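Local coordinates for uncharacterized protein YbaA (Shigella flexneri, PDB 2OKQ), which is of unknown function but belongs to the DUF1428 family, folding as a ferredoxin-like alpha+beta domain whose sheet continues into a second subunit, at residues K49-F54 with L60-C65; Y27-V32 with A105-M110; D38-Y43 with E64-D69. One frame throughout, in Å; residues are numbered along the deposited sequence. Where two conformers were deposited one is given.

Interaction 1 of 3, residues K49-F54 with L60-C65; sequences KAAPLF and LRIVEC
Ile62 rises from its strand into the notch between Ala51 and Phe54, two residues one turn apart on helix 40-56, and it is the hub of every touch between the segments. The backbones come close enough for the beta carbons to meet, with Ala51 CB and Ile62 CB 4.1 Å apart; the small methyl of Ala51 is consistent with the close approach of helix and strand, 6.1 Å between Ala51 CA and Ile62 CA. Beyond CB, Ile62 sends out its longer branch. CG1 stands opposite the carbonyl carbon (chi1 -67°) and chi2 (78°) bends the chain, which carries the terminal methyl to the helix backbone: CD1 lies 3.6 Å from Ala51 O. The same methyl meets the root of the aromatic side chain, 3.8 Å from Phe54 CB, and CG1 follows at 4.0 Å from that CB. Within this pair of segments it is CB of Phe54 that makes the close touch, and its ring carries on to Ile95 and Tyr97 of strand 88-97 and to helix 100-111.

The helix is kinked here, since the nitrogen of Pro52 can make no bond to the preceding turn, yet Phe54 N still reaches Ala50 O at 3.1 Å. Arg61 points away from the helix and pairs with Glu96 and with Asp140 of the second subunit, whose strand extends the sheet beside Val63 to Cys65.

The example illustrates how the helix of a split beta-alpha-beta unit is seated on its sheet. The closest touches are between aliphatic carbons and one carbonyl oxygen, so the fit rests on burial and shape, with one branched residue filling the angle between two helix positions and no directional bond fixing it.

Interaction 2 of 3, residues Y27-V32 with A105-M110; sequences YVDGFV and AANQKM. With NA (sodium ion), chain C.
Asp29 and Asn107 reach for one another from opposite directions, from strand 27-36 and helix 100-111, and their flat ends meet almost coplanar, carboxylate and amide planes 13° apart. Asn107 CG stands opposite its carbonyl carbon (chi1 -69°), carrying the amide out toward the strand. Asn107 ND2 donates to Asp29 OD2 over 3.0 Å, nearly straight at 164°. The acceptor oxygen lies close to the amide plane and uses its syn lone pair, on the side of OD1. A water donates to Asp29 OD2 at 2.7 Å and to Asn107 OD1, also at 2.7 Å, so the amide is linked to that oxygen twice, directly through ND2 and via the water through OD1. The hydroxyl of Tyr132 is the stronger polar partner of OD2, while OD1 forms a salt bridge with Arg103, and the carboxylate is thus held against rotation. One residue along the helix, Gln108 OE1 binds a sodium ion at 2.2 Å, together with a second water.

Strand 27-36 lies between strands 88-97 and 131-140, and the latter supplies Tyr132, on which Asn107 also packs. Helix 100-111 thereby joins the sheet while leaning on helix 40-56 through Phe54 and Leu53.

Interaction 3 of 3, residues D38-Y43 with E64-D69; sequences DKKDAY and ECWASD
A cation-pi contact of Lys40 with Trp66, joined by a hydrogen bond from Tyr43 to Glu64, ties the first turn of helix 40-56 to the second half of strand 61-67. Lys40 leaves the helix with CG anti to its nitrogen (chi1 -176°) and stays extended from there, so its whole aliphatic chain runs across one face of the indole. CB sits 3.7 Å from Trp66 CH2 on the six-membered ring, CD lies over the middle of the ring system, and CE makes a CH-pi contact 3.6 Å from the centroid of the five-membered ring. NZ completes the run 4.0 Å from that same centroid, still over the face.

One turn on, Tyr43 presents the edge of its ring to Glu64. Its OH donates to Glu64 OE1 over 2.7 Å, meeting that oxygen on the syn side but 29° out of the carboxylate plane; ring and carboxylate stand close to perpendicular, 78° apart. Val33 and Val35 of strand 27-36 touch Tyr43, and Val35 also touches Trp66. Strand 61-67 pairs along its outer edge with a strand of the second subunit.

Two chemistries are thus combined. The pi face of the indole probably steadies the lysine's positive end while its methylenes shield the ring, whereas the phenol gives the glutamate a short, directional partner.

Interactions 1 and 3 are two points on one seam between helix 40-56 and strand 61-67, their centres about 15 Å apart; their segments overlap at Glu64 and Cys65, and the contact is apolar towards the helix's end and polar at its start. Interaction 2, centred about 10 Å from interaction 1, adds helix 100-111 to the same sheet, and these two touch: Phe54 CD2 packs 3.6 Å from Met110 CE. The nearest atom of the Phe54 side chain is about 12 Å from the sodium ion held by Gln108. Interactions 2 and 3, about 20 Å apart between centres, flank the middle of the chain. Another sodium site involves Asp72, Gly73 and Asp77.

Interaction 1 of 3, residues K49-F54 with L60-C65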
loop_
_atom_site.group_PDB
_atom_site.type_symbol
_atom_site.label_atom_id
_atom_site.label_comp_id
_atom_site.label_asym_id
_atom_site.label_seq_id
_atom_site.Cartn_x
_atom_site.Cartn_y
_atom_site.Cartn_z
ATOM N N LYS A 49 6.542 16.812 -2.244
ATOM C CA LYS A 49 7.932 17.202 -2.496
ATOM C C LYS A 49 8.812 16.002 -2.826
ATOM O O LYS A 49 9.606 16.052 -3.771
ATOM C CB LYS A 49 8.500 17.979 -1.309
ATOM C CG LYS A 49 7.859 19.352 -1.124
ATOM C CD LYS A 49 8.809 20.328 -0.442
ATOM C CE LYS A 49 8.313 21.763 -0.574
ATOM N NZ LYS A 49 7.147 22.049 0.320
ATOM N N ALA A 50 8.647 14.913 -2.067
ATOM C CA ALA A 50 9.410 13.689 -2.305
ATOM C C ALA A 50 9.059 13.002 -3.617
ATOM O O ALA A 50 9.949 12.522 -4.303
ATOM C CB ALA A 50 9.273 12.722 -1.130
ATOM N N ALA A 51 7.772 12.961 -3.980
ATOM C CA ALA A 51 7.321 12.166 -5.129
ATOM C C ALA A 51 8.073 12.399 -6.451
ATOM O O ALA A 51 8.527 11.443 -7.056
ATOM C CB ALA A 51 5.803 12.288 -5.335
ATOM N N PRO A 52 8.192 13.665 -6.912
ATOM C CA PRO A 52 8.960 13.902 -8.149
ATOM C C PRO A 52 10.433 13.452 -8.074
ATOM O O PRO A 52 11.011 13.086 -9.101
ATOM C CB PRO A 52 8.881 15.427 -8.337
ATOM C CG PRO A 52 8.514 15.973 -7.003
ATOM C CD PRO A 52 7.638 14.919 -6.367
ATOM N N LEU A 53 11.010 13.448 -6.878
ATOM C CA LEU A 53 12.387 12.967 -6.695
ATOM C C LEU A 53 12.454 11.468 -6.938
ATOM O O LEU A 53 13.294 10.993 -7.686
ATOM C CB LEU A 53 12.941 13.332 -5.317
ATOM C CG LEU A 53 13.129 14.833 -5.053
ATOM C CD1 LEU A 53 13.690 15.047 -3.675
ATOM C CD2 LEU A 53 14.033 15.465 -6.105
ATOM N N PHE A 54 11.536 10.725 -6.332
ATOM C CA PHE A 54 11.491 9.279 -6.573
ATOM C C PHE A 54 11.313 8.978 -8.052
ATOM O O PHE A 54 11.927 8.058 -8.580
ATOM C CB PHE A 54 10.348 8.640 -5.776
ATOM C CG PHE A 54 10.707 8.288 -4.363
ATOM C CD1 PHE A 54 11.617 7.267 -4.094
ATOM C CD2 PHE A 54 10.099 8.931 -3.302
ATOM C CE1 PHE A 54 11.936 6.913 -2.776
ATOM C CE2 PHE A 54 10.407 8.583 -1.980
ATOM C CZ PHE A 54 11.335 7.582 -1.720
ATOM N N LEU A 60 7.932 4.475 -10.819
ATOM C CA LEU A 60 6.849 4.571 -11.796
ATOM C C LEU A 60 5.689 5.378 -11.227
ATOM O O LEU A 60 5.011 6.099 -11.972
ATOM C CB LEU A 60 6.348 3.181 -12.192
ATOM C CG LEU A 60 7.370 2.245 -12.830
ATOM C CD1 LEU A 60 6.841 0.836 -12.834
ATOM C CD2 LEU A 60 7.727 2.675 -14.262
ATOM N N ARG A 61 5.473 5.282 -9.919
ATOM C CA ARG A 61 4.269 5.864 -9.331
ATOM C C ARG A 61 4.456 5.905 -7.840
ATOM O O ARG A 61 5.099 5.007 -7.274
ATOM C CB ARG A 61 3.060 4.989 -9.693
ATOM C CG ARG A 61 1.713 5.561 -9.247
ATOM C CD ARG A 61 0.624 4.544 -9.543
ATOM N NE ARG A 61 -0.703 5.027 -9.153
ATOM C CZ ARG A 61 -1.707 4.203 -8.888
ATOM N NH1 ARG A 61 -1.510 2.873 -8.956
ATOM N NH2 ARG A 61 -2.889 4.690 -8.525
ATOM N N ILE A 62 3.924 6.943 -7.196
ATOM C CA ILE A 62 4.003 7.070 -5.741
ATOM C C ILE A 62 2.580 7.364 -5.297
ATOM O O ILE A 62 1.952 8.288 -5.826
ATOM C CB ILE A 62 4.923 8.247 -5.279
ATOM C CG1 ILE A 62 6.386 7.990 -5.615
ATOM C CG2 ILE A 62 4.841 8.438 -3.753
ATOM C CD1 ILE A 62 6.782 8.239 -7.120
ATOM N N VAL A 63 2.069 6.563 -4.365
ATOM C CA VAL A 63 0.680 6.714 -3.922
ATOM C C VAL A 63 0.650 6.770 -2.400
ATOM O O VAL A 63 1.285 5.973 -1.748
ATOM C CB VAL A 63 -0.230 5.526 -4.413
ATOM C CG1 VAL A 63 -1.670 5.802 -4.073
ATOM C CG2 VAL A 63 -0.115 5.258 -5.936
ATOM N N GLU A 64 -0.062 7.733 -1.816
ATOM C CA GLU A 64 -0.174 7.822 -0.369
ATOM C C GLU A 64 -1.662 7.914 -0.064
ATOM O O GLU A 64 -2.350 8.741 -0.667
ATOM C CB GLU A 64 0.482 9.102 0.136
ATOM C CG GLU A 64 1.917 9.207 -0.290
ATOM C CD GLU A 64 2.885 8.854 0.785
ATOM O OE1 GLU A 64 2.482 8.442 1.890
ATOM O OE2 GLU A 64 4.090 8.989 0.505
ATOM N N CYS A 65 -2.137 7.101 0.874
ATOM C CA CYS A 65 -3.592 6.961 1.088
ATOM C C CYS A 65 -3.859 7.146 2.573
ATOM O O CYS A 65 -3.193 6.527 3.411
ATOM C CB CYS A 65 -4.075 5.579 0.645
ATOM S SG CYS A 65 -3.608 5.154 -1.063
#

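Interaction 2 of 3, residues Y27-V32 with A105-M110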
loop_
_atom_site.group_PDB
_atom_site.type_symbol
_atom_site.label_atom_id
_atom_site.label_comp_id
_atom_site.label_asym_id
_atom_site.label_seq_id
_atom_site.Cartn_x
_atom_site.Cartn_y
_atom_site.Cartn_z
ATOM N N TYR A 27 8.006 -4.446 -9.025
ATOM C CA TYR A 27 8.481 -4.385 -7.628
ATOM C C TYR A 27 7.833 -3.206 -6.922
ATOM O O TYR A 27 7.664 -2.130 -7.510
ATOM C CB TYR A 27 10.000 -4.238 -7.575
ATOM C CG TYR A 27 10.617 -4.652 -6.257
ATOM C CD1 TYR A 27 10.968 -5.982 -6.051
ATOM C CD2 TYR A 27 10.870 -3.722 -5.244
ATOM C CE1 TYR A 27 11.560 -6.401 -4.868
ATOM C CE2 TYR A 27 11.457 -4.140 -4.011
ATOM C CZ TYR A 27 11.808 -5.486 -3.869
ATOM O OH TYR A 27 12.385 -5.972 -2.728
ATOM N N VAL A 28 7.498 -3.399 -5.648
ATOM C CA VAL A 28 6.796 -2.363 -4.872
ATOM C C VAL A 28 7.459 -2.175 -3.527
ATOM O O VAL A 28 7.720 -3.158 -2.866
ATOM C CB VAL A 28 5.327 -2.781 -4.638
ATOM C CG1 VAL A 28 4.649 -1.824 -3.653
ATOM C CG2 VAL A 28 4.579 -2.727 -5.976
ATOM N N ASP A 29 7.702 -0.927 -3.122
ATOM C CA ASP A 29 8.080 -0.641 -1.735
ATOM C C ASP A 29 6.803 -0.240 -1.038
ATOM O O ASP A 29 6.143 0.689 -1.478
ATOM C CB ASP A 29 9.069 0.521 -1.669
ATOM C CG ASP A 29 10.514 0.054 -1.680
ATOM O OD1 ASP A 29 10.742 -1.169 -1.798
ATOM O OD2 ASP A 29 11.397 0.910 -1.521
ATOM N N GLY A 30 6.440 -0.982 -0.000
ATOM C CA GLY A 30 5.208 -0.681 0.759
ATOM C C GLY A 30 5.534 0.001 2.069
ATOM O O GLY A 30 6.561 -0.325 2.706
ATOM N N PHE A 31 4.689 0.958 2.474
ATOM C CA PHE A 31 4.904 1.714 3.718
ATOM C C PHE A 31 3.559 1.776 4.432
ATOM O O PHE A 31 2.521 1.961 3.784
ATOM C CB PHE A 31 5.354 3.171 3.491
ATOM C CG PHE A 31 6.604 3.359 2.651
ATOM C CD1 PHE A 31 7.800 3.745 3.241
ATOM C CD2 PHE A 31 6.560 3.231 1.262
ATOM C CE1 PHE A 31 8.953 3.991 2.453
ATOM C CE2 PHE A 31 7.704 3.453 0.480
ATOM C CZ PHE A 31 8.905 3.819 1.087
ATOM N N VAL A 32 3.568 1.582 5.744
ATOM C CA VAL A 32 2.403 1.913 6.582
ATOM C C VAL A 32 2.942 2.808 7.679
ATOM O O VAL A 32 3.934 2.474 8.327
ATOM C CB VAL A 32 1.696 0.688 7.164
ATOM C CG1 VAL A 32 0.341 1.097 7.839
ATOM C CG2 VAL A 32 1.421 -0.352 6.080
ATOM N N ALA A 105 18.599 1.058 -6.608
ATOM C CA ALA A 105 19.321 2.260 -7.100
ATOM C C ALA A 105 18.640 3.547 -6.647
ATOM O O ALA A 105 19.293 4.477 -6.142
ATOM C CB ALA A 105 19.441 2.233 -8.612
ATOM N N ALA A 106 17.317 3.592 -6.814
ATOM C CA ALA A 106 16.523 4.753 -6.409
ATOM C C ALA A 106 16.674 5.081 -4.924
ATOM O O ALA A 106 16.923 6.239 -4.570
ATOM C CB ALA A 106 15.028 4.538 -6.785
ATOM N N ASN A 107 16.541 4.075 -4.054
ATOM C CA ASN A 107 16.665 4.273 -2.616
ATOM C C ASN A 107 18.071 4.720 -2.209
ATOM O O ASN A 107 18.225 5.593 -1.352
ATOM C CB ASN A 107 16.223 3.038 -1.835
ATOM C CG ASN A 107 14.727 2.804 -1.940
ATOM O OD1 ASN A 107 13.957 3.754 -2.114
ATOM N ND2 ASN A 107 14.312 1.547 -1.855
ATOM N N GLN A 108 19.086 4.168 -2.860
ATOM C CA GLN A 108 20.458 4.599 -2.577
ATOM C C GLN A 108 20.656 6.083 -2.921
ATOM O O GLN A 108 21.246 6.843 -2.122
ATOM C CB GLN A 108 21.468 3.741 -3.341
ATOM C CG GLN A 108 22.873 3.747 -2.695
ATOM C CD GLN A 108 22.938 2.935 -1.415
ATOM O OE1 GLN A 108 22.748 1.724 -1.433
ATOM N NE2 GLN A 108 23.184 3.604 -0.282
ATOM N N LYS A 109 20.158 6.476 -4.090
ATOM C CA LYS A 109 20.182 7.875 -4.546
ATOM C C LYS A 109 19.434 8.806 -3.611
ATOM O O LYS A 109 19.960 9.851 -3.227
ATOM C CB LYS A 109 19.595 8.016 -5.946
ATOM C CG LYS A 109 20.416 7.416 -7.047
ATOM C CD LYS A 109 19.684 7.560 -8.360
ATOM C CE LYS A 109 20.418 6.848 -9.466
ATOM N NZ LYS A 109 19.602 6.847 -10.711
ATOM N N MET A 110 18.211 8.420 -3.258
ATOM C CA MET A 110 17.385 9.195 -2.352
ATOM C C MET A 110 18.166 9.530 -1.090
ATOM O O MET A 110 18.197 10.683 -0.667
ATOM C CB MET A 110 16.091 8.437 -2.020
ATOM C CG MET A 110 15.136 9.184 -1.111
ATOM S SD MET A 110 14.641 10.790 -1.762
ATOM C CE MET A 110 13.420 10.346 -2.993
HETATM NA NA NA C . 21.656 0.037 -0.574
HETATM O O HOH W 1 11.267 3.513 -2.363
HETATM O O HOH W 2 19.692 0.372 -2.044
#

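Interaction 3 of 3, residues D38-Y43 with E64-D69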
loop_
_atom_site.group_PDB
_atom_site.type_symbol
_atom_site.label_atom_id
_atom_site.label_comp_id
_atom_site.label_asym_id
_atom_site.label_seq_id
_atom_site.Cartn_x
_atom_site.Cartn_y
_atom_site.Cartn_z
ATOM N N ASP A 38 -3.808 16.032 12.865
ATOM C CA ASP A 38 -3.710 17.462 12.601
ATOM C C ASP A 38 -2.515 17.799 11.701
ATOM O O ASP A 38 -2.321 18.960 11.331
ATOM C CB ASP A 38 -3.593 18.229 13.921
ATOM C CG ASP A 38 -2.503 17.677 14.811
ATOM O OD1 ASP A 38 -1.445 18.328 14.939
ATOM O OD2 ASP A 38 -2.701 16.573 15.367
ATOM N N LYS A 39 -1.712 16.793 11.354
ATOM C CA LYS A 39 -0.569 17.014 10.460
ATOM C C LYS A 39 -0.792 16.460 9.047
ATOM O O LYS A 39 0.165 16.263 8.295
ATOM C CB LYS A 39 0.725 16.451 11.060
ATOM C CG LYS A 39 1.174 17.079 12.389
ATOM C CD LYS A 39 1.310 18.601 12.333
ATOM C CE LYS A 39 1.632 19.160 13.716
ATOM N NZ LYS A 39 0.946 20.463 13.992
ATOM N N LYS A 40 -2.055 16.234 8.689
ATOM C CA LYS A 40 -2.407 15.688 7.383
ATOM C C LYS A 40 -1.850 16.522 6.232
ATOM O O LYS A 40 -1.277 15.975 5.289
ATOM C CB LYS A 40 -3.921 15.547 7.251
ATOM C CG LYS A 40 -4.378 14.903 5.958
ATOM C CD LYS A 40 -5.875 14.667 5.972
ATOM C CE LYS A 40 -6.309 13.854 4.770
ATOM N NZ LYS A 40 -7.778 13.655 4.777
ATOM N N ASP A 41 -2.015 17.842 6.319
ATOM C CA ASP A 41 -1.532 18.758 5.275
ATOM C C ASP A 41 -0.013 18.781 5.193
ATOM O O ASP A 41 0.550 18.741 4.102
ATOM C CB ASP A 41 -2.052 20.177 5.508
ATOM C CG ASP A 41 -3.483 20.349 5.068
ATOM O OD1 ASP A 41 -3.769 20.145 3.863
ATOM O OD2 ASP A 41 -4.325 20.704 5.921
ATOM N N ALA A 42 0.644 18.841 6.348
ATOM C CA ALA A 42 2.100 18.817 6.401
ATOM C C ALA A 42 2.622 17.554 5.727
ATOM O O ALA A 42 3.593 17.591 4.961
ATOM C CB ALA A 42 2.577 18.881 7.846
ATOM N N TYR A 43 1.959 16.440 6.018
ATOM C CA TYR A 43 2.356 15.159 5.468
ATOM C C TYR A 43 2.180 15.136 3.956
ATOM O O TYR A 43 3.087 14.728 3.230
ATOM C CB TYR A 43 1.574 14.015 6.129
ATOM C CG TYR A 43 2.060 12.674 5.666
ATOM C CD1 TYR A 43 3.109 12.032 6.317
ATOM C CD2 TYR A 43 1.491 12.054 4.551
ATOM C CE1 TYR A 43 3.576 10.789 5.871
ATOM C CE2 TYR A 43 1.945 10.817 4.103
ATOM C CZ TYR A 43 2.988 10.195 4.762
ATOM O OH TYR A 43 3.438 8.972 4.316
ATOM N N GLU A 64 -0.062 7.733 -1.816
ATOM C CA GLU A 64 -0.174 7.822 -0.369
ATOM C C GLU A 64 -1.662 7.914 -0.064
ATOM O O GLU A 64 -2.350 8.741 -0.667
ATOM C CB GLU A 64 0.482 9.102 0.136
ATOM C CG GLU A 64 1.917 9.207 -0.290
ATOM C CD GLU A 64 2.885 8.854 0.785
ATOM O OE1 GLU A 64 2.482 8.442 1.890
ATOM O OE2 GLU A 64 4.090 8.989 0.505
ATOM N N CYS A 65 -2.137 7.101 0.874
ATOM C CA CYS A 65 -3.592 6.961 1.088
ATOM C C CYS A 65 -3.859 7.146 2.573
ATOM O O CYS A 65 -3.193 6.527 3.411
ATOM C CB CYS A 65 -4.075 5.579 0.645
ATOM S SG CYS A 65 -3.608 5.154 -1.063
ATOM N N TRP A 66 -4.860 7.959 2.892
ATOM C CA TRP A 66 -5.154 8.320 4.297
ATOM C C TRP A 66 -6.348 7.516 4.782
ATOM O O TRP A 66 -7.313 7.315 4.032
ATOM C CB TRP A 66 -5.507 9.814 4.334
ATOM C CG TRP A 66 -5.600 10.420 5.696
ATOM C CD1 TRP A 66 -6.743 10.566 6.455
ATOM C CD2 TRP A 66 -4.530 10.979 6.465
ATOM N NE1 TRP A 66 -6.439 11.185 7.646
ATOM C CE2 TRP A 66 -5.091 11.444 7.684
ATOM C CE3 TRP A 66 -3.152 11.153 6.240
ATOM C CZ2 TRP A 66 -4.321 12.065 8.678
ATOM C CZ3 TRP A 66 -2.371 11.761 7.248
ATOM C CH2 TRP A 66 -2.968 12.211 8.449
ATOM N N ALA A 67 -6.301 7.072 6.037
ATOM C CA ALA A 67 -7.341 6.202 6.609
ATOM C C ALA A 67 -8.721 6.752 6.308
ATOM O O ALA A 67 -8.975 7.962 6.467
ATOM C CB ALA A 67 -7.149 6.087 8.147
ATOM N N SER A 68 -9.607 5.868 5.863
ATOM C CA SER A 68 -11.011 6.236 5.626
ATOM C C SER A 68 -11.950 5.319 6.381
ATOM O O SER A 68 -12.837 5.779 7.118
ATOM C CB SER A 68 -11.351 6.237 4.128
ATOM O OG SER A 68 -12.759 6.119 3.940
ATOM N N ASP A 69 -11.748 4.019 6.214
ATOM C CA ASP A 69 -12.577 3.000 6.851
ATOM C C ASP A 69 -11.688 1.840 7.277
ATOM O O ASP A 69 -11.556 0.829 6.572
ATOM C CB ASP A 69 -13.697 2.545 5.905
ATOM C CG ASP A 69 -14.589 1.464 6.515
ATOM O OD1 ASP A 69 -14.697 1.388 7.772
ATOM O OD2 ASP A 69 -15.170 0.691 5.731
#